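Local coordinates for uncharacterized protein (Kribbella flavida, PDB 4GB5) that is of unknown function but belongs to the SnoaL-like branch of the NTF2 superfamily and assembles as a trimer in the crystal, at residues S88-W102 / D113-R127. Numbering follows the deposited sequence.
Sequences SDRATIHAHVRAEHW and DRWLVVGFYDNEAVR
Trp-115 O takes two hydrogen bonds from the same residue, His-101: its backbone N and, at 2.9 Å, ring ND1 approach from opposite faces of the carbonyl plane. Trp-115 O lies in the imidazole plane, while the six-membered ring of the indole stacks face to face on the imidazole, planes 25° apart, CE3 of Trp-115 3.4 Å from ND1 of His-101. An alanine in place of His-101 lacks the ring and its ND1, and would probably leave the indole less firmly packed on that face and the Trp-115 carbonyl with one donor fewer.

The pairing is antiparallel from Arg-90/Val-126 to Trp-102/Arg-114, joining neighbouring long strands of the curved NTF2-like sheet. At Gly-119 the backbone angles would jam a CB against the preceding carbonyl. Beside it, CG1 of Val-97 sits 4.0 Å from the Tyr-121 ring centroid, a CH-pi contact on the face turned to helix 6-25.

On the opposite face, ND1 of His-94 donates to OD1 of Asp-122 (2.7 Å) on its syn side; CG anti to the backbone N (chi1 168°) sets the ring alongside the carboxylate. Phe-120 turns its edge onto the face of His-96, planes at 81°. His-94 NE2 is hydrogen-bonded to Asp-22 and His-96 NE2 to Asp-25, both of the second subunit. Farther along, CD1 of Leu-116 lies centrally over the Arg-98 guanidinium, 3.7 Å from CZ.

Within 88-102, Arg-98 NH1 forms a salt bridge with Glu-100 OE2 (3.1 Å), which a water links to Arg-114 NE; Arg-98 NH2 pairs with Glu-100 of the second subunit. The face bearing His-94, His-96 and Arg-98 therefore couples charge and aromatic contacts to trimer assembly; Glu-100 and a bound phosphate probably balance the Arg-98 side chains that meet between subunits.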
loop_
_atom_site.group_PDB
_atom_site.type_symbol
_atom_site.label_atom_id
_atom_site.label_comp_id
_atom_site.label_asym_id
_atom_site.label_seq_id
_atom_site.Cartn_x
_atom_site.Cartn_y
_atom_site.Cartn_z
ATOM N N SER A 88 5.633 24.839 -9.340
ATOM C CA SER A 88 5.753 25.867 -8.311
ATOM C C SER A 88 4.872 25.595 -7.100
ATOM O O SER A 88 5.181 24.703 -6.322
ATOM C CB SER A 88 5.478 27.254 -8.866
ATOM O OG SER A 88 5.815 28.216 -7.881
ATOM N N ASP A 89 3.767 26.336 -6.939
ATOM C CA ASP A 89 2.902 26.165 -5.755
ATOM C C ASP A 89 1.635 25.353 -6.040
ATOM O O ASP A 89 0.687 25.384 -5.259
ATOM C CB ASP A 89 2.536 27.530 -5.117
ATOM C CG ASP A 89 1.663 28.386 -5.990
ATOM O OD1 ASP A 89 1.595 28.124 -7.211
ATOM O OD2 ASP A 89 1.048 29.348 -5.452
ATOM N N ARG A 90 1.623 24.621 -7.152
ATOM C CA ARG A 90 0.531 23.672 -7.469
ATOM C C ARG A 90 1.088 22.308 -7.821
ATOM O O ARG A 90 2.193 22.183 -8.284
ATOM C CB ARG A 90 -0.264 24.147 -8.678
ATOM C CG ARG A 90 -0.874 25.496 -8.492
ATOM C CD ARG A 90 -1.782 25.833 -9.690
ATOM N NE ARG A 90 -2.440 27.134 -9.546
ATOM C CZ ARG A 90 -3.634 27.322 -8.986
ATOM N NH1 ARG A 90 -4.338 26.297 -8.525
ATOM N NH2 ARG A 90 -4.114 28.569 -8.878
ATOM N N ALA A 91 0.289 21.284 -7.565
ATOM C CA ALA A 91 0.654 19.953 -7.976
ATOM C C ALA A 91 -0.579 19.156 -8.326
ATOM O O ALA A 91 -1.673 19.428 -7.830
ATOM C CB ALA A 91 1.459 19.218 -6.865
ATOM N N THR A 92 -0.376 18.155 -9.168
ATOM C CA THR A 92 -1.368 17.110 -9.368
ATOM C C THR A 92 -0.836 15.799 -8.846
ATOM O O THR A 92 0.369 15.549 -8.907
ATOM C CB THR A 92 -1.735 16.923 -10.840
ATOM O OG1 THR A 92 -0.563 16.585 -11.591
ATOM C CG2 THR A 92 -2.292 18.209 -11.398
ATOM N N ILE A 93 -1.718 14.977 -8.308
ATOM C CA ILE A 93 -1.319 13.672 -7.855
ATOM C C ILE A 93 -2.331 12.657 -8.313
ATOM O O ILE A 93 -3.510 12.765 -8.005
ATOM C CB ILE A 93 -1.271 13.582 -6.351
ATOM C CG1 ILE A 93 -0.495 14.742 -5.727
ATOM C CG2 ILE A 93 -0.696 12.242 -5.944
ATOM C CD1 ILE A 93 -1.270 15.952 -5.385
ATOM N N HIS A 94 -1.834 11.623 -8.961
ATOM C CA HIS A 94 -2.610 10.433 -9.263
ATOM C C HIS A 94 -2.140 9.337 -8.339
ATOM O O HIS A 94 -0.920 9.132 -8.190
ATOM C CB HIS A 94 -2.416 10.027 -10.714
ATOM C CG HIS A 94 -2.931 8.674 -11.046
ATOM N ND1 HIS A 94 -4.235 8.473 -11.458
ATOM C CD2 HIS A 94 -2.328 7.467 -11.087
ATOM C CE1 HIS A 94 -4.415 7.181 -11.710
ATOM N NE2 HIS A 94 -3.285 6.545 -11.452
ATOM N N ALA A 95 -3.056 8.612 -7.737
ATOM C CA ALA A 95 -2.647 7.519 -6.848
ATOM C C ALA A 95 -3.640 6.387 -6.887
ATOM O O ALA A 95 -4.809 6.592 -7.225
ATOM C CB ALA A 95 -2.427 8.009 -5.386
ATOM N N HIS A 96 -3.187 5.214 -6.470
ATOM C CA HIS A 96 -4.087 4.095 -6.199
ATOM C C HIS A 96 -4.654 4.189 -4.784
ATOM O O HIS A 96 -3.966 4.620 -3.842
ATOM C CB HIS A 96 -3.302 2.789 -6.262
ATOM C CG HIS A 96 -3.145 2.203 -7.622
ATOM N ND1 HIS A 96 -2.553 2.870 -8.683
ATOM C CD2 HIS A 96 -3.523 0.991 -8.104
ATOM C CE1 HIS A 96 -2.598 2.099 -9.758
ATOM N NE2 HIS A 96 -3.180 0.954 -9.434
ATOM N N VAL A 97 -5.901 3.757 -4.636
ATOM C CA VAL A 97 -6.521 3.595 -3.333
ATOM C C VAL A 97 -7.301 2.322 -3.228
ATOM O O VAL A 97 -8.053 1.953 -4.122
ATOM C CB VAL A 97 -7.412 4.831 -2.964
ATOM C CG1 VAL A 97 -8.457 5.120 -3.961
ATOM C CG2 VAL A 97 -8.052 4.644 -1.559
ATOM N N ARG A 98 -7.124 1.666 -2.084
ATOM C CA ARG A 98 -7.946 0.540 -1.665
ATOM C C ARG A 98 -8.569 0.893 -0.330
ATOM O O ARG A 98 -7.840 1.010 0.679
ATOM C CB ARG A 98 -7.080 -0.710 -1.564
ATOM C CG ARG A 98 -7.893 -1.972 -1.202
ATOM C CD ARG A 98 -7.029 -3.224 -1.263
ATOM N NE ARG A 98 -7.827 -4.406 -1.237
ATOM C CZ ARG A 98 -8.412 -4.935 -0.175
ATOM N NH1 ARG A 98 -8.256 -4.391 1.025
ATOM N NH2 ARG A 98 -9.104 -6.032 -0.298
ATOM N N ALA A 99 -9.896 1.078 -0.300
ATOM C CA ALA A 99 -10.564 1.587 0.915
ATOM C C ALA A 99 -11.537 0.519 1.391
ATOM O O ALA A 99 -12.467 0.163 0.668
ATOM C CB ALA A 99 -11.299 2.861 0.636
ATOM N N GLU A 100 -11.318 0.039 2.599
ATOM C CA GLU A 100 -12.160 -0.945 3.263
ATOM C C GLU A 100 -13.002 -0.245 4.313
ATOM O O GLU A 100 -12.478 0.573 5.063
ATOM C CB GLU A 100 -11.323 -1.995 3.966
ATOM C CG GLU A 100 -10.567 -2.885 3.025
ATOM C CD GLU A 100 -9.450 -3.620 3.729
ATOM O OE1 GLU A 100 -8.486 -2.957 4.216
ATOM O OE2 GLU A 100 -9.535 -4.853 3.810
ATOM N N HIS A 101 -14.285 -0.622 4.414
ATOM C CA HIS A 101 -15.187 -0.018 5.398
ATOM C C HIS A 101 -16.009 -1.162 6.012
ATOM O O HIS A 101 -16.741 -1.875 5.287
ATOM C CB HIS A 101 -16.172 0.949 4.746
ATOM C CG HIS A 101 -15.577 1.885 3.745
ATOM N ND1 HIS A 101 -15.222 1.491 2.471
ATOM C CD2 HIS A 101 -15.366 3.224 3.788
ATOM C CE1 HIS A 101 -14.775 2.526 1.788
ATOM N NE2 HIS A 101 -14.829 3.589 2.573
ATOM N N TRP A 102 -15.887 -1.360 7.318
ATOM C CA TRP A 102 -16.584 -2.434 8.018
ATOM C C TRP A 102 -17.786 -1.917 8.738
ATOM O O TRP A 102 -17.683 -0.982 9.529
ATOM C CB TRP A 102 -15.638 -3.117 8.983
ATOM C CG TRP A 102 -14.582 -3.990 8.299
ATOM C CD1 TRP A 102 -14.748 -5.276 7.874
ATOM C CD2 TRP A 102 -13.257 -3.616 7.953
ATOM N NE1 TRP A 102 -13.591 -5.712 7.292
ATOM C CE2 TRP A 102 -12.656 -4.725 7.350
ATOM C CE3 TRP A 102 -12.502 -2.454 8.122
ATOM C CZ2 TRP A 102 -11.354 -4.696 6.895
ATOM C CZ3 TRP A 102 -11.193 -2.451 7.688
ATOM C CH2 TRP A 102 -10.658 -3.553 7.052
ATOM N N ASP A 113 -20.102 -7.764 5.546
ATOM C CA ASP A 113 -19.933 -6.613 6.397
ATOM C C ASP A 113 -18.881 -5.644 5.922
ATOM O O ASP A 113 -18.654 -4.650 6.573
ATOM C CB ASP A 113 -19.658 -7.017 7.834
ATOM C CG ASP A 113 -18.305 -7.639 8.040
ATOM O OD1 ASP A 113 -17.595 -7.870 7.057
ATOM O OD2 ASP A 113 -18.006 -7.916 9.232
ATOM N N ARG A 114 -18.282 -5.885 4.770
ATOM C CA ARG A 114 -17.186 -5.019 4.343
ATOM C C ARG A 114 -17.437 -4.447 2.965
ATOM O O ARG A 114 -17.587 -5.187 1.979
ATOM C CB ARG A 114 -15.838 -5.744 4.360
ATOM C CG ARG A 114 -14.610 -4.865 4.134
ATOM C CD ARG A 114 -14.322 -4.727 2.685
ATOM N NE ARG A 114 -13.652 -5.885 2.102
ATOM C CZ ARG A 114 -14.096 -6.647 1.105
ATOM N NH1 ARG A 114 -15.333 -6.548 0.621
ATOM N NH2 ARG A 114 -13.318 -7.629 0.640
ATOM N N TRP A 115 -17.521 -3.121 2.901
ATOM C CA TRP A 115 -17.660 -2.389 1.658
ATOM C C TRP A 115 -16.248 -2.040 1.194
ATOM O O TRP A 115 -15.504 -1.339 1.870
ATOM C CB TRP A 115 -18.467 -1.089 1.888
ATOM C CG TRP A 115 -18.526 -0.176 0.715
ATOM C CD1 TRP A 115 -18.607 -0.511 -0.643
ATOM C CD2 TRP A 115 -18.538 1.258 0.762
ATOM N NE1 TRP A 115 -18.660 0.647 -1.401
ATOM C CE2 TRP A 115 -18.596 1.728 -0.553
ATOM C CE3 TRP A 115 -18.466 2.185 1.800
ATOM C CZ2 TRP A 115 -18.619 3.084 -0.847
ATOM C CZ3 TRP A 115 -18.467 3.509 1.501
ATOM C CH2 TRP A 115 -18.578 3.957 0.185
ATOM N N LEU A 116 -15.913 -2.531 0.013
ATOM C CA LEU A 116 -14.607 -2.289 -0.605
ATOM C C LEU A 116 -14.730 -1.383 -1.794
ATOM O O LEU A 116 -15.572 -1.618 -2.669
ATOM C CB LEU A 116 -13.996 -3.620 -1.094
ATOM C CG LEU A 116 -12.571 -3.486 -1.639
ATOM C CD1 LEU A 116 -11.568 -3.097 -0.606
ATOM C CD2 LEU A 116 -12.219 -4.833 -2.306
ATOM N N VAL A 117 -13.898 -0.339 -1.815
ATOM C CA VAL A 117 -13.750 0.492 -3.005
ATOM C C VAL A 117 -12.304 0.448 -3.412
ATOM O O VAL A 117 -11.436 0.745 -2.590
ATOM C CB VAL A 117 -14.100 1.950 -2.709
ATOM C CG1 VAL A 117 -13.847 2.816 -3.956
ATOM C CG2 VAL A 117 -15.523 2.032 -2.270
ATOM N N VAL A 118 -12.034 0.089 -4.672
ATOM C CA VAL A 118 -10.694 0.216 -5.239
ATOM C C VAL A 118 -10.761 1.179 -6.404
ATOM O O VAL A 118 -11.782 1.266 -7.087
ATOM C CB VAL A 118 -10.068 -1.126 -5.675
ATOM C CG1 VAL A 118 -9.624 -1.965 -4.436
ATOM C CG2 VAL A 118 -10.976 -1.872 -6.539
ATOM N N GLY A 119 -9.659 1.863 -6.669
ATOM C CA GLY A 119 -9.620 2.789 -7.784
ATOM C C GLY A 119 -8.521 3.793 -7.544
ATOM O O GLY A 119 -7.428 3.433 -7.092
ATOM N N PHE A 120 -8.805 5.037 -7.916
ATOM C CA PHE A 120 -7.754 6.048 -8.034
ATOM C C PHE A 120 -8.187 7.382 -7.476
ATOM O O PHE A 120 -9.345 7.759 -7.556
ATOM C CB PHE A 120 -7.406 6.243 -9.499
ATOM C CG PHE A 120 -7.245 4.976 -10.246
ATOM C CD1 PHE A 120 -8.315 4.386 -10.901
ATOM C CD2 PHE A 120 -6.022 4.343 -10.233
ATOM C CE1 PHE A 120 -8.185 3.176 -11.547
ATOM C CE2 PHE A 120 -5.873 3.118 -10.874
ATOM C CZ PHE A 120 -6.963 2.533 -11.537
ATOM N N TYR A 121 -7.220 8.102 -6.919
ATOM C CA TYR A 121 -7.361 9.520 -6.666
ATOM C C TYR A 121 -6.692 10.254 -7.799
ATOM O O TYR A 121 -5.609 9.856 -8.255
ATOM C CB TYR A 121 -6.701 9.948 -5.343
ATOM C CG TYR A 121 -7.441 9.449 -4.134
ATOM C CD1 TYR A 121 -8.766 9.806 -3.898
ATOM C CD2 TYR A 121 -6.817 8.629 -3.207
ATOM C CE1 TYR A 121 -9.439 9.330 -2.787
ATOM C CE2 TYR A 121 -7.476 8.187 -2.111
ATOM C CZ TYR A 121 -8.768 8.489 -1.910
ATOM O OH TYR A 121 -9.436 8.012 -0.775
ATOM N N ASP A 122 -7.334 11.352 -8.233
ATOM C CA ASP A 122 -6.735 12.297 -9.147
ATOM C C ASP A 122 -6.979 13.676 -8.551
ATOM O O ASP A 122 -8.042 14.269 -8.686
ATOM C CB ASP A 122 -7.259 12.159 -10.554
ATOM C CG ASP A 122 -6.849 10.856 -11.183
ATOM O OD1 ASP A 122 -5.683 10.772 -11.650
ATOM O OD2 ASP A 122 -7.661 9.912 -11.162
ATOM N N ASN A 123 -6.001 14.094 -7.748
ATOM C CA ASN A 123 -6.145 15.191 -6.817
ATOM C C ASN A 123 -5.265 16.366 -7.196
ATOM O O ASN A 123 -4.375 16.231 -8.034
ATOM C CB ASN A 123 -5.731 14.711 -5.424
ATOM C CG ASN A 123 -6.730 13.782 -4.802
ATOM O OD1 ASN A 123 -7.707 13.375 -5.438
ATOM N ND2 ASN A 123 -6.475 13.385 -3.530
ATOM N N GLU A 124 -5.541 17.525 -6.609
ATOM C CA GLU A 124 -4.692 18.701 -6.732
ATOM C C GLU A 124 -4.236 19.154 -5.370
ATOM O O GLU A 124 -4.953 19.002 -4.364
ATOM C CB GLU A 124 -5.400 19.860 -7.475
ATOM C CG GLU A 124 -5.780 19.484 -8.901
ATOM C CD GLU A 124 -6.689 20.464 -9.629
ATOM O OE1 GLU A 124 -7.185 21.420 -9.016
ATOM O OE2 GLU A 124 -6.921 20.253 -10.834
ATOM N N ALA A 125 -3.035 19.696 -5.317
ATOM C CA ALA A 125 -2.533 20.305 -4.075
ATOM C C ALA A 125 -2.034 21.693 -4.351
ATOM O O ALA A 125 -1.716 22.044 -5.483
ATOM C CB ALA A 125 -1.413 19.469 -3.492
ATOM N N VAL A 126 -2.036 22.517 -3.315
ATOM C CA VAL A 126 -1.502 23.859 -3.372
ATOM C C VAL A 126 -0.582 24.107 -2.202
ATOM O O VAL A 126 -0.779 23.563 -1.086
ATOM C CB VAL A 126 -2.603 24.923 -3.398
ATOM C CG1 VAL A 126 -3.453 24.758 -4.633
ATOM C CG2 VAL A 126 -3.450 24.862 -2.208
ATOM N N ARG A 127 0.460 24.876 -2.466
ATOM C CA ARG A 127 1.395 25.213 -1.414
ATOM C C ARG A 127 0.889 26.455 -0.691
ATOM O O ARG A 127 0.892 27.557 -1.218
ATOM C CB ARG A 127 2.805 25.435 -1.986
ATOM C CG ARG A 127 3.875 25.694 -0.909
ATOM C CD ARG A 127 4.984 26.670 -1.399
ATOM N NE ARG A 127 5.636 26.236 -2.634
ATOM C CZ ARG A 127 6.529 25.251 -2.698
ATOM N NH1 ARG A 127 7.077 24.910 -3.860
ATOM N NH2 ARG A 127 6.875 24.601 -1.593
HETATM O O HOH W 1 -3.606 23.104 -7.785
HETATM O O HOH W 2 -11.312 -6.708 3.554
#